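Local coordinates for RNA-induced transcriptional silencing complex protein tas3 (Schizosaccharomyces pombe, PDB 3D1B) that serves with Ago1 and Chp1 as a core subunit of the RITS complex, which acts in RNA interference and heterochromatin formation, at residues N20-L25 with L58-S63; Q54-V59 with A91-S96; L78-N83 with Q114-A119. All coordinates share one frame; numbering follows the deposited sequence.

How the interactions relate
All three contacts are largely buried packing between helices or the turns that follow them, with a leucine or phenylalanine at the centre. Interactions 1 and 2 share helix 52-60: interaction 1 uses its end, against helix 14-23 and the turn after it, while interaction 2 uses its middle, against helix 89-105. Their centres are about 8 Å apart, and Leu22 CD1 meets Leu56 CD2 at 3.7 Å, giving one continuous apolar core. Both also lie beside the second subunit. Interaction 3 joins helices 74-84 and 109-122 farther out, and its leucine meets an amide oxygen as well as a ring. Water spans the margin of interaction 2, whereas interaction 1 keeps its polar bonds within each segment.

Interaction 1: N20-L25 with L58-S63; sequences NWLKSL and LVFSAS
Phe60 O is gripped twice from within its own turn, by Ser63 N at 3.0 Å and by Ser63 OG at 2.7 Å. The hydroxyl bond lies in the carbonyl plane, and together the two donors pin the type I beta turn of Phe60 to Ser63. From this anchored residue the phenyl ring extends across to helix 14-23. Its CG lies anti to the carbonyl carbon (chi1 -69°), which carries CZ, the far corner of the ring, up against two leucine methyls. Leu25 CD1 comes in at the ring edge, near the ring plane, 3.9 Å from Phe60 CZ, its side chain set roughly perpendicular to that of Phe60. Leu22 CD1 approaches the same CZ obliquely at 3.8 Å, and here leucine and phenylalanine run antiparallel alongside one another. In this all-helical motif of the Tas3 C terminus, the contact joins helix 14-23 and the turn after it to helix 52-60; Ser97, Ile98 and Leu101 of helix 89-105 also pack on Phe60, and Leu22 and Val59 both meet Phe28. On the leucine side, Ser24 OG bonds to Asn20 O at 2.7 Å, the donor tilted 29° from the carbonyl plane.

Interaction 2: Q54-V59 with A91-S96; sequences QVLQLV and AKAVGS
A single leucine, Leu56, makes this buried apolar contact between helix 52-60 and helix 89-105, close to the centre of the all-alpha motif formed by the Tas3 C terminus. The backbones run near each other here, with Leu56 CA 6.6 Å from Val94 CA, and the small Ala93 at this point is consistent with so close an approach. Leu56 has CD1 anti to its CA (chi2 179°), and this extended branch is the part that reaches the other helix. Ala93 turns its methyl toward the leucine and Ala93 CB meets Leu56 CD1 at 3.6 Å. Val94 points its CB away from helix 52-60, and its side chain also packs on Ile115 and Ala119 of helix 109-122. At one margin a water lies between Ser96 OG, 3.2 Å away, and Gln57 OE1, to which it donates a weak bond. The amide nitrogen of that glutamine bonds to the backbone oxygen of Thr103 in the second subunit, so the water sits near the subunit interface. Leu56 CD1 rests on backbone as well as side chains: it lies 3.6 Å from Ala93 C and 3.7 Å from Val94 N, with Val94 CG2 just beyond at 3.9 Å.

Interaction 3: L78-N83 with Q114-A119; sequences LMFLSN and QILKEA
The apolar part of the contact is the meeting of Leu116 with the ring of Phe80. Leu116 CG is anti to the backbone N (chi1 175°), and CD2 continues the extended line from CA through CB and CG toward helix 74-84. This methyl comes to Phe80 CE1 obliquely, at a loose 4.4 Å. The phenylalanine does not aim its CB at helix 109-122; the length of the side chain brings the ring there instead. Leu109, Ala112 and Ser113 of helix 109-122 also pack on Phe80, while the ring of Tyr99 from helix 89-105 meets it with planes about 20° apart. The contact therefore places helix 74-84 against helix 109-122 of this all-alpha motif, within the part that belongs to the Tas3 C-terminal helical family, and Tyr99 ties in the long helix between them in sequence. The polar part is a single approach: Asn83 OD1 lies 3.8 Å from Leu116 CD2, a van der Waals approach of an amide oxygen to a methyl. The two side chains overlap side by side, pointing opposite ways, at a partly exposed margin of the interface. The adjoining loop closes in on both partners, Gln87 packing on Leu116 while its NE2 hydrogen-bonds to the backbone oxygen of Asn83.

Interaction 1: N20-L25 with L58-S63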
ATOM      1  N   ASN A  20       8.830   9.610 -13.166  1.00 18.37           N
ATOM      2  CA  ASN A  20       9.220   9.696 -14.568  1.00 17.27           C
ATOM      3  C   ASN A  20       9.398   8.308 -15.179  1.00 16.12           C
ATOM      4  O   ASN A  20       9.021   8.068 -16.330  1.00 16.32           O
ATOM      5  CB  ASN A  20      10.514  10.506 -14.718  1.00 18.11           C
ATOM      6  CG  ASN A  20      10.332  11.965 -14.353  1.00 18.11           C
ATOM      7  OD1 ASN A  20       9.207  12.441 -14.209  1.00 19.55           O
ATOM      8  ND2 ASN A  20      11.444  12.689 -14.210  1.00 21.75           N
ATOM      9  N   TRP A  21       9.972   7.392 -14.405  1.00 16.57           N
ATOM     10  CA  TRP A  21      10.173   6.028 -14.875  1.00 16.21           C
ATOM     11  C   TRP A  21       8.835   5.328 -15.062  1.00 16.89           C
ATOM     12  O   TRP A  21       8.628   4.606 -16.037  1.00 16.12           O
ATOM     13  CB  TRP A  21      11.034   5.234 -13.884  1.00 18.17           C
ATOM     14  CG  TRP A  21      12.480   5.648 -13.877  1.00 18.92           C
ATOM     15  CD1 TRP A  21      13.148   6.312 -14.869  1.00 18.36           C
ATOM     16  CD2 TRP A  21      13.446   5.394 -12.846  1.00 19.86           C
ATOM     17  NE1 TRP A  21      14.465   6.489 -14.518  1.00 20.91           N
ATOM     18  CE2 TRP A  21      14.676   5.936 -13.283  1.00 20.20           C
ATOM     19  CE3 TRP A  21      13.391   4.761 -11.596  1.00 21.12           C
ATOM     20  CZ2 TRP A  21      15.844   5.863 -12.515  1.00 22.08           C
ATOM     21  CZ3 TRP A  21      14.554   4.690 -10.831  1.00 20.49           C
ATOM     22  CH2 TRP A  21      15.763   5.239 -11.296  1.00 21.89           C
ATOM     23  N   LEU A  22       7.927   5.532 -14.117  1.00 16.61           N
ATOM     24  CA  LEU A  22       6.606   4.925 -14.211  1.00 15.29           C
ATOM     25  C   LEU A  22       5.919   5.387 -15.495  1.00 16.47           C
ATOM     26  O   LEU A  22       5.374   4.582 -16.253  1.00 15.63           O
ATOM     27  CB  LEU A  22       5.757   5.328 -13.008  1.00 15.51           C
ATOM     28  CG  LEU A  22       4.252   5.113 -13.153  1.00 13.66           C
ATOM     29  CD1 LEU A  22       3.952   3.627 -13.322  1.00 15.85           C
ATOM     30  CD2 LEU A  22       3.552   5.672 -11.920  1.00 14.81           C
ATOM     31  N   LYS A  23       5.950   6.692 -15.733  1.00 16.28           N
ATOM     32  CA  LYS A  23       5.322   7.244 -16.927  1.00 16.34           C
ATOM     33  C   LYS A  23       5.957   6.733 -18.210  1.00 16.71           C
ATOM     34  O   LYS A  23       5.323   6.753 -19.270  1.00 15.97           O
ATOM     35  CB  LYS A  23       5.396   8.771 -16.905  1.00 16.74           C
ATOM     36  CG  LYS A  23       4.526   9.409 -15.843  1.00 18.50           C
ATOM     37  CD  LYS A  23       4.577  10.920 -15.963  1.00 19.08           C
ATOM     38  CE  LYS A  23       3.653  11.590 -14.970  1.00 19.74           C
ATOM     39  NZ  LYS A  23       3.838  13.070 -15.022  1.00 21.03           N
ATOM     40  N   SER A  24       7.199   6.267 -18.109  1.00 16.07           N
ATOM     41  CA  SER A  24       7.939   5.766 -19.268  1.00 15.44           C
ATOM     42  C   SER A  24       7.702   4.291 -19.590  1.00 15.48           C
ATOM     43  O   SER A  24       8.177   3.796 -20.610  1.00 16.83           O
ATOM     44  CB  SER A  24       9.436   6.006 -19.069  1.00 15.30           C
ATOM     45  OG  SER A  24       9.700   7.393 -18.894  1.00 15.51           O
ATOM     46  N   LEU A  25       6.989   3.584 -18.718  1.00 13.71           N
ATOM     47  CA  LEU A  25       6.701   2.171 -18.966  1.00 14.31           C
ATOM     48  C   LEU A  25       5.699   2.061 -20.102  1.00 13.96           C
ATOM     49  O   LEU A  25       4.705   2.777 -20.123  1.00 14.87           O
ATOM     50  CB  LEU A  25       6.114   1.515 -17.716  1.00 15.45           C
ATOM     51  CG  LEU A  25       7.102   1.300 -16.573  1.00 16.24           C
ATOM     52  CD1 LEU A  25       6.349   0.883 -15.316  1.00 14.49           C
ATOM     53  CD2 LEU A  25       8.119   0.241 -16.977  1.00 16.02           C
ATOM     54  N   LEU A  58      -1.964   1.382  -6.846  1.00 15.39           N
ATOM     55  CA  LEU A  58      -3.203   2.067  -7.181  1.00 15.88           C
ATOM     56  C   LEU A  58      -3.312   2.344  -8.671  1.00 17.22           C
ATOM     57  O   LEU A  58      -4.350   2.082  -9.288  1.00 16.86           O
ATOM     58  CB  LEU A  58      -3.308   3.377  -6.392  1.00 17.01           C
ATOM     59  CG  LEU A  58      -3.521   3.148  -4.895  1.00 19.24           C
ATOM     60  CD1 LEU A  58      -3.467   4.472  -4.148  1.00 19.71           C
ATOM     61  CD2 LEU A  58      -4.869   2.467  -4.683  1.00 20.23           C
ATOM     62  N   VAL A  59      -2.235   2.864  -9.246  1.00 16.01           N
ATOM     63  CA  VAL A  59      -2.219   3.186 -10.663  1.00 16.69           C
ATOM     64  C   VAL A  59      -2.416   1.956 -11.540  1.00 16.06           C
ATOM     65  O   VAL A  59      -3.226   1.969 -12.470  1.00 17.08           O
ATOM     66  CB  VAL A  59      -0.905   3.890 -11.044  1.00 18.16           C
ATOM     67  CG1 VAL A  59      -0.782   3.990 -12.556  1.00 16.90           C
ATOM     68  CG2 VAL A  59      -0.877   5.284 -10.425  1.00 17.10           C
ATOM     69  N   PHE A  60      -1.691   0.884 -11.251  1.00 15.64           N
ATOM     70  CA  PHE A  60      -1.845  -0.314 -12.065  1.00 16.14           C
ATOM     71  C   PHE A  60      -3.206  -0.981 -11.885  1.00 16.28           C
ATOM     72  O   PHE A  60      -3.669  -1.701 -12.775  1.00 15.04           O
ATOM     73  CB  PHE A  60      -0.715  -1.311 -11.777  1.00 18.27           C
ATOM     74  CG  PHE A  60       0.630  -0.852 -12.265  1.00 20.59           C
ATOM     75  CD1 PHE A  60       0.742  -0.087 -13.421  1.00 23.04           C
ATOM     76  CD2 PHE A  60       1.790  -1.212 -11.589  1.00 23.28           C
ATOM     77  CE1 PHE A  60       1.993   0.315 -13.896  1.00 24.76           C
ATOM     78  CE2 PHE A  60       3.044  -0.815 -12.060  1.00 24.04           C
ATOM     79  CZ  PHE A  60       3.140  -0.049 -13.215  1.00 22.57           C
ATOM     80  N   SER A  61      -3.865  -0.735 -10.756  1.00 16.54           N
ATOM     81  CA  SER A  61      -5.176  -1.337 -10.518  1.00 17.89           C
ATOM     82  C   SER A  61      -6.203  -0.774 -11.493  1.00 19.36           C
ATOM     83  O   SER A  61      -7.284  -1.344 -11.670  1.00 20.03           O
ATOM     84  CB  SER A  61      -5.649  -1.082  -9.079  1.00 18.44           C
ATOM     85  OG  SER A  61      -6.112   0.252  -8.906  1.00 17.68           O
ATOM     86  N   ALA A  62      -5.854   0.341 -12.131  1.00 18.50           N
ATOM     87  CA  ALA A  62      -6.743   0.993 -13.086  1.00 19.60           C
ATOM     88  C   ALA A  62      -6.504   0.544 -14.522  1.00 19.56           C
ATOM     89  O   ALA A  62      -7.250   0.934 -15.421  1.00 19.58           O
ATOM     90  CB  ALA A  62      -6.590   2.509 -12.997  1.00 18.15           C
ATOM     91  N   SER A  63      -5.477  -0.272 -14.739  1.00 19.48           N
ATOM     92  CA  SER A  63      -5.159  -0.743 -16.085  1.00 20.74           C
ATOM     93  C   SER A  63      -6.302  -1.579 -16.638  1.00 22.94           C
ATOM     94  O   SER A  63      -6.967  -2.303 -15.902  1.00 19.51           O
ATOM     95  CB  SER A  63      -3.868  -1.568 -16.076  1.00 23.50           C
ATOM     96  OG  SER A  63      -3.996  -2.705 -15.245  1.00 25.59           O
TER

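Interaction 2: Q54-V59 with A91-S96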
ATOM      1  N   GLN A  54       2.724   2.254  -3.064  1.00 15.53           N
ATOM      2  CA  GLN A  54       1.277   2.372  -3.031  1.00 14.12           C
ATOM      3  C   GLN A  54       0.780   3.060  -4.298  1.00 14.59           C
ATOM      4  O   GLN A  54      -0.262   2.698  -4.833  1.00 15.63           O
ATOM      5  CB  GLN A  54       0.844   3.139  -1.780  1.00 14.66           C
ATOM      6  CG  GLN A  54       1.121   2.358  -0.498  1.00 17.66           C
ATOM      7  CD  GLN A  54       0.848   3.153   0.758  1.00 19.36           C
ATOM      8  OE1 GLN A  54       1.522   4.147   1.040  1.00 19.38           O
ATOM      9  NE2 GLN A  54      -0.142   2.716   1.527  1.00 18.50           N
ATOM     10  N   VAL A  55       1.533   4.050  -4.778  1.00 12.86           N
ATOM     11  CA  VAL A  55       1.150   4.737  -6.011  1.00 14.56           C
ATOM     12  C   VAL A  55       1.109   3.709  -7.143  1.00 14.66           C
ATOM     13  O   VAL A  55       0.155   3.662  -7.922  1.00 15.61           O
ATOM     14  CB  VAL A  55       2.161   5.851  -6.381  1.00 14.11           C
ATOM     15  CG1 VAL A  55       1.875   6.362  -7.791  1.00 15.89           C
ATOM     16  CG2 VAL A  55       2.070   6.987  -5.383  1.00 15.23           C
ATOM     17  N   LEU A  56       2.143   2.878  -7.222  1.00 14.57           N
ATOM     18  CA  LEU A  56       2.214   1.853  -8.263  1.00 16.48           C
ATOM     19  C   LEU A  56       1.042   0.891  -8.197  1.00 17.74           C
ATOM     20  O   LEU A  56       0.445   0.548  -9.219  1.00 16.43           O
ATOM     21  CB  LEU A  56       3.513   1.054  -8.144  1.00 17.21           C
ATOM     22  CG  LEU A  56       4.800   1.765  -8.554  1.00 21.46           C
ATOM     23  CD1 LEU A  56       5.978   0.823  -8.342  1.00 23.86           C
ATOM     24  CD2 LEU A  56       4.705   2.193 -10.019  1.00 20.49           C
ATOM     25  N   GLN A  57       0.702   0.453  -6.991  1.00 15.71           N
ATOM     26  CA  GLN A  57      -0.399  -0.486  -6.854  1.00 17.23           C
ATOM     27  C   GLN A  57      -1.726   0.145  -7.272  1.00 16.73           C
ATOM     28  O   GLN A  57      -2.518  -0.474  -7.981  1.00 17.33           O
ATOM     29  CB  GLN A  57      -0.482  -0.996  -5.409  1.00 20.18           C
ATOM     30  CG  GLN A  57      -1.279  -2.284  -5.267  1.00 24.18           C
ATOM     31  CD  GLN A  57      -1.157  -2.896  -3.879  1.00 24.56           C
ATOM     32  OE1 GLN A  57      -0.140  -2.735  -3.209  1.00 28.16           O
ATOM     33  NE2 GLN A  57      -2.186  -3.615  -3.453  1.00 26.52           N
ATOM     34  N   LEU A  58      -1.964   1.382  -6.846  1.00 15.39           N
ATOM     35  CA  LEU A  58      -3.203   2.067  -7.181  1.00 15.88           C
ATOM     36  C   LEU A  58      -3.312   2.344  -8.671  1.00 17.22           C
ATOM     37  O   LEU A  58      -4.350   2.082  -9.288  1.00 16.86           O
ATOM     38  CB  LEU A  58      -3.308   3.377  -6.392  1.00 17.01           C
ATOM     39  CG  LEU A  58      -3.521   3.148  -4.895  1.00 19.24           C
ATOM     40  CD1 LEU A  58      -3.467   4.472  -4.148  1.00 19.71           C
ATOM     41  CD2 LEU A  58      -4.869   2.467  -4.683  1.00 20.23           C
ATOM     42  N   VAL A  59      -2.235   2.864  -9.246  1.00 16.01           N
ATOM     43  CA  VAL A  59      -2.219   3.186 -10.663  1.00 16.69           C
ATOM     44  C   VAL A  59      -2.416   1.956 -11.540  1.00 16.06           C
ATOM     45  O   VAL A  59      -3.226   1.969 -12.470  1.00 17.08           O
ATOM     46  CB  VAL A  59      -0.905   3.890 -11.044  1.00 18.16           C
ATOM     47  CG1 VAL A  59      -0.782   3.990 -12.556  1.00 16.90           C
ATOM     48  CG2 VAL A  59      -0.877   5.284 -10.425  1.00 17.10           C
ATOM     49  N   ALA A  91      12.252  -1.383  -9.922  1.00 17.97           N
ATOM     50  CA  ALA A  91      11.849  -2.572 -10.661  1.00 16.87           C
ATOM     51  C   ALA A  91      11.128  -3.559  -9.752  1.00 16.92           C
ATOM     52  O   ALA A  91      10.110  -4.133 -10.138  1.00 16.81           O
ATOM     53  CB  ALA A  91      13.066  -3.235 -11.298  1.00 18.95           C
ATOM     54  N   LYS A  92      11.651  -3.758  -8.546  1.00 16.06           N
ATOM     55  CA  LYS A  92      11.026  -4.692  -7.610  1.00 14.97           C
ATOM     56  C   LYS A  92       9.615  -4.243  -7.242  1.00 15.44           C
ATOM     57  O   LYS A  92       8.696  -5.059  -7.149  1.00 15.42           O
ATOM     58  CB  LYS A  92      11.869  -4.828  -6.336  1.00 16.58           C
ATOM     59  CG  LYS A  92      11.283  -5.827  -5.342  1.00 20.01           C
ATOM     60  CD  LYS A  92      12.140  -5.986  -4.089  1.00 21.16           C
ATOM     61  CE  LYS A  92      13.490  -6.613  -4.398  1.00 24.16           C
ATOM     62  NZ  LYS A  92      14.264  -6.861  -3.136  1.00 22.97           N
ATOM     63  N   ALA A  93       9.442  -2.942  -7.021  1.00 14.39           N
ATOM     64  CA  ALA A  93       8.130  -2.413  -6.666  1.00 14.92           C
ATOM     65  C   ALA A  93       7.160  -2.557  -7.836  1.00 14.20           C
ATOM     66  O   ALA A  93       5.974  -2.829  -7.641  1.00 15.32           O
ATOM     67  CB  ALA A  93       8.247  -0.950  -6.247  1.00 16.17           C
ATOM     68  N   VAL A  94       7.659  -2.341  -9.049  1.00 12.70           N
ATOM     69  CA  VAL A  94       6.828  -2.490 -10.242  1.00 12.00           C
ATOM     70  C   VAL A  94       6.433  -3.958 -10.370  1.00 13.26           C
ATOM     71  O   VAL A  94       5.271  -4.280 -10.603  1.00 12.50           O
ATOM     72  CB  VAL A  94       7.591  -2.065 -11.512  1.00 13.69           C
ATOM     73  CG1 VAL A  94       6.812  -2.481 -12.760  1.00 13.27           C
ATOM     74  CG2 VAL A  94       7.807  -0.563 -11.495  1.00 13.81           C
ATOM     75  N   GLY A  95       7.412  -4.844 -10.208  1.00 14.12           N
ATOM     76  CA  GLY A  95       7.145  -6.270 -10.302  1.00 15.20           C
ATOM     77  C   GLY A  95       6.092  -6.753  -9.314  1.00 15.52           C
ATOM     78  O   GLY A  95       5.175  -7.497  -9.679  1.00 15.23           O
ATOM     79  N   SER A  96       6.214  -6.342  -8.055  1.00 15.23           N
ATOM     80  CA  SER A  96       5.246  -6.762  -7.043  1.00 14.22           C
ATOM     81  C   SER A  96       3.842  -6.236  -7.357  1.00 15.82           C
ATOM     82  O   SER A  96       2.854  -6.954  -7.210  1.00 16.48           O
ATOM     83  CB  SER A  96       5.679  -6.274  -5.655  1.00 17.39           C
ATOM     84  OG  SER A  96       4.725  -6.643  -4.671  1.00 20.67           O
TER
HETATM   85  O   HOH W   1       2.572  -4.232  -4.674  1.00 40.36           O

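Interaction 3: L78-N83 with Q114-A119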
ATOM      1  N   LEU A  78       6.701 -19.265  -9.459  1.00 15.07           N
ATOM      2  CA  LEU A  78       7.713 -19.304  -8.408  1.00 17.90           C
ATOM      3  C   LEU A  78       9.042 -18.776  -8.938  1.00 17.06           C
ATOM      4  O   LEU A  78       9.766 -18.080  -8.233  1.00 17.08           O
ATOM      5  CB  LEU A  78       7.883 -20.729  -7.873  1.00 15.76           C
ATOM      6  CG  LEU A  78       6.649 -21.282  -7.153  1.00 17.69           C
ATOM      7  CD1 LEU A  78       6.929 -22.702  -6.673  1.00 18.31           C
ATOM      8  CD2 LEU A  78       6.292 -20.390  -5.984  1.00 18.26           C
ATOM      9  N   MET A  79       9.360 -19.093 -10.187  1.00 17.63           N
ATOM     10  CA  MET A  79      10.604 -18.612 -10.773  1.00 20.25           C
ATOM     11  C   MET A  79      10.506 -17.094 -10.934  1.00 19.02           C
ATOM     12  O   MET A  79      11.497 -16.381 -10.774  1.00 19.47           O
ATOM     13  CB  MET A  79      10.847 -19.273 -12.129  1.00 23.84           C
ATOM     14  CG  MET A  79      12.285 -19.171 -12.626  1.00 28.45           C
ATOM     15  SD  MET A  79      13.459 -19.943 -11.484  1.00 33.67           S
ATOM     16  CE  MET A  79      12.926 -21.586 -11.548  1.00 24.82           C
ATOM     17  N   PHE A  80       9.309 -16.604 -11.252  1.00 18.00           N
ATOM     18  CA  PHE A  80       9.098 -15.163 -11.415  1.00 16.66           C
ATOM     19  C   PHE A  80       9.382 -14.459 -10.093  1.00 15.83           C
ATOM     20  O   PHE A  80      10.033 -13.415 -10.061  1.00 17.02           O
ATOM     21  CB  PHE A  80       7.654 -14.866 -11.836  1.00 14.91           C
ATOM     22  CG  PHE A  80       7.339 -13.393 -11.945  1.00 16.76           C
ATOM     23  CD1 PHE A  80       7.575 -12.697 -13.133  1.00 18.66           C
ATOM     24  CD2 PHE A  80       6.821 -12.696 -10.854  1.00 16.64           C
ATOM     25  CE1 PHE A  80       7.302 -11.329 -13.231  1.00 17.90           C
ATOM     26  CE2 PHE A  80       6.545 -11.319 -10.944  1.00 17.00           C
ATOM     27  CZ  PHE A  80       6.788 -10.642 -12.134  1.00 16.02           C
ATOM     28  N   LEU A  81       8.892 -15.039  -8.997  1.00 15.42           N
ATOM     29  CA  LEU A  81       9.092 -14.444  -7.679  1.00 15.65           C
ATOM     30  C   LEU A  81      10.548 -14.533  -7.229  1.00 17.80           C
ATOM     31  O   LEU A  81      11.054 -13.617  -6.583  1.00 16.79           O
ATOM     32  CB  LEU A  81       8.174 -15.110  -6.646  1.00 15.33           C
ATOM     33  CG  LEU A  81       6.676 -14.811  -6.820  1.00 14.65           C
ATOM     34  CD1 LEU A  81       5.862 -15.649  -5.841  1.00 16.69           C
ATOM     35  CD2 LEU A  81       6.413 -13.319  -6.600  1.00 15.51           C
ATOM     36  N   SER A  82      11.222 -15.630  -7.563  1.00 17.76           N
ATOM     37  CA  SER A  82      12.624 -15.765  -7.177  1.00 19.97           C
ATOM     38  C   SER A  82      13.434 -14.695  -7.890  1.00 20.80           C
ATOM     39  O   SER A  82      14.367 -14.127  -7.326  1.00 23.21           O
ATOM     40  CB  SER A  82      13.171 -17.152  -7.538  1.00 23.06           C
ATOM     41  OG  SER A  82      12.946 -18.078  -6.485  1.00 27.30           O
ATOM     42  N   ASN A  83      13.058 -14.408  -9.131  1.00 19.85           N
ATOM     43  CA  ASN A  83      13.753 -13.402  -9.915  1.00 20.90           C
ATOM     44  C   ASN A  83      13.425 -12.007  -9.401  1.00 19.39           C
ATOM     45  O   ASN A  83      14.283 -11.124  -9.393  1.00 18.78           O
ATOM     46  CB  ASN A  83      13.362 -13.521 -11.393  1.00 22.12           C
ATOM     47  CG  ASN A  83      14.034 -12.476 -12.256  1.00 26.85           C
ATOM     48  OD1 ASN A  83      13.404 -11.508 -12.684  1.00 26.68           O
ATOM     49  ND2 ASN A  83      15.327 -12.658 -12.503  1.00 23.71           N
ATOM     50  N   GLN A 114       7.927  -8.891 -19.146  1.00 16.62           N
ATOM     51  CA  GLN A 114       8.352  -7.843 -20.068  1.00 17.40           C
ATOM     52  C   GLN A 114       8.320  -6.486 -19.364  1.00 17.66           C
ATOM     53  O   GLN A 114       9.250  -5.689 -19.486  1.00 19.20           O
ATOM     54  CB  GLN A 114       7.446  -7.805 -21.299  1.00 20.75           C
ATOM     55  CG  GLN A 114       7.537  -9.039 -22.175  1.00 27.65           C
ATOM     56  CD  GLN A 114       6.545  -9.000 -23.322  1.00 31.12           C
ATOM     57  OE1 GLN A 114       6.602  -8.112 -24.175  1.00 36.66           O
ATOM     58  NE2 GLN A 114       5.628  -9.959 -23.346  1.00 35.17           N
ATOM     59  N   ILE A 115       7.246  -6.222 -18.625  1.00 16.52           N
ATOM     60  CA  ILE A 115       7.116  -4.958 -17.907  1.00 15.80           C
ATOM     61  C   ILE A 115       8.258  -4.821 -16.896  1.00 16.07           C
ATOM     62  O   ILE A 115       8.881  -3.762 -16.779  1.00 16.01           O
ATOM     63  CB  ILE A 115       5.767  -4.882 -17.157  1.00 13.41           C
ATOM     64  CG1 ILE A 115       4.607  -4.963 -18.155  1.00 14.66           C
ATOM     65  CG2 ILE A 115       5.680  -3.582 -16.370  1.00 16.54           C
ATOM     66  CD1 ILE A 115       3.241  -5.007 -17.504  1.00 14.25           C
ATOM     67  N   LEU A 116       8.537  -5.898 -16.171  1.00 15.13           N
ATOM     68  CA  LEU A 116       9.598  -5.877 -15.174  1.00 16.77           C
ATOM     69  C   LEU A 116      10.952  -5.613 -15.826  1.00 17.34           C
ATOM     70  O   LEU A 116      11.762  -4.845 -15.305  1.00 19.30           O
ATOM     71  CB  LEU A 116       9.645  -7.210 -14.413  1.00 15.70           C
ATOM     72  CG  LEU A 116      10.811  -7.332 -13.422  1.00 15.70           C
ATOM     73  CD1 LEU A 116      10.649  -6.328 -12.293  1.00 17.85           C
ATOM     74  CD2 LEU A 116      10.863  -8.751 -12.867  1.00 19.72           C
ATOM     75  N   LYS A 117      11.190  -6.248 -16.967  1.00 19.07           N
ATOM     76  CA  LYS A 117      12.451  -6.078 -17.676  1.00 20.94           C
ATOM     77  C   LYS A 117      12.616  -4.627 -18.116  1.00 20.25           C
ATOM     78  O   LYS A 117      13.714  -4.072 -18.066  1.00 21.79           O
ATOM     79  CB  LYS A 117      12.503  -7.000 -18.896  1.00 21.98           C
ATOM     80  CG  LYS A 117      13.833  -6.958 -19.632  1.00 28.55           C
ATOM     81  CD  LYS A 117      14.961  -7.525 -18.780  1.00 32.37           C
ATOM     82  CE  LYS A 117      16.289  -6.859 -19.110  1.00 36.12           C
ATOM     83  NZ  LYS A 117      16.568  -6.860 -20.574  1.00 39.33           N
ATOM     84  N   GLU A 118      11.517  -4.012 -18.537  1.00 18.43           N
ATOM     85  CA  GLU A 118      11.553  -2.626 -18.980  1.00 19.49           C
ATOM     86  C   GLU A 118      11.851  -1.721 -17.788  1.00 19.13           C
ATOM     87  O   GLU A 118      12.645  -0.783 -17.886  1.00 18.83           O
ATOM     88  CB  GLU A 118      10.209  -2.254 -19.604  1.00 23.01           C
ATOM     89  CG  GLU A 118      10.264  -1.111 -20.581  1.00 28.51           C
ATOM     90  CD  GLU A 118       8.928  -0.886 -21.260  1.00 28.80           C
ATOM     91  OE1 GLU A 118       7.993  -0.428 -20.580  1.00 26.59           O
ATOM     92  OE2 GLU A 118       8.811  -1.179 -22.469  1.00 32.40           O
ATOM     93  N   ALA A 119      11.219  -2.009 -16.653  1.00 16.46           N
ATOM     94  CA  ALA A 119      11.427  -1.213 -15.450  1.00 18.79           C
ATOM     95  C   ALA A 119      12.880  -1.296 -14.996  1.00 18.84           C
ATOM     96  O   ALA A 119      13.468  -0.297 -14.573  1.00 19.78           O
ATOM     97  CB  ALA A 119      10.504  -1.695 -14.331  1.00 17.80           C
TER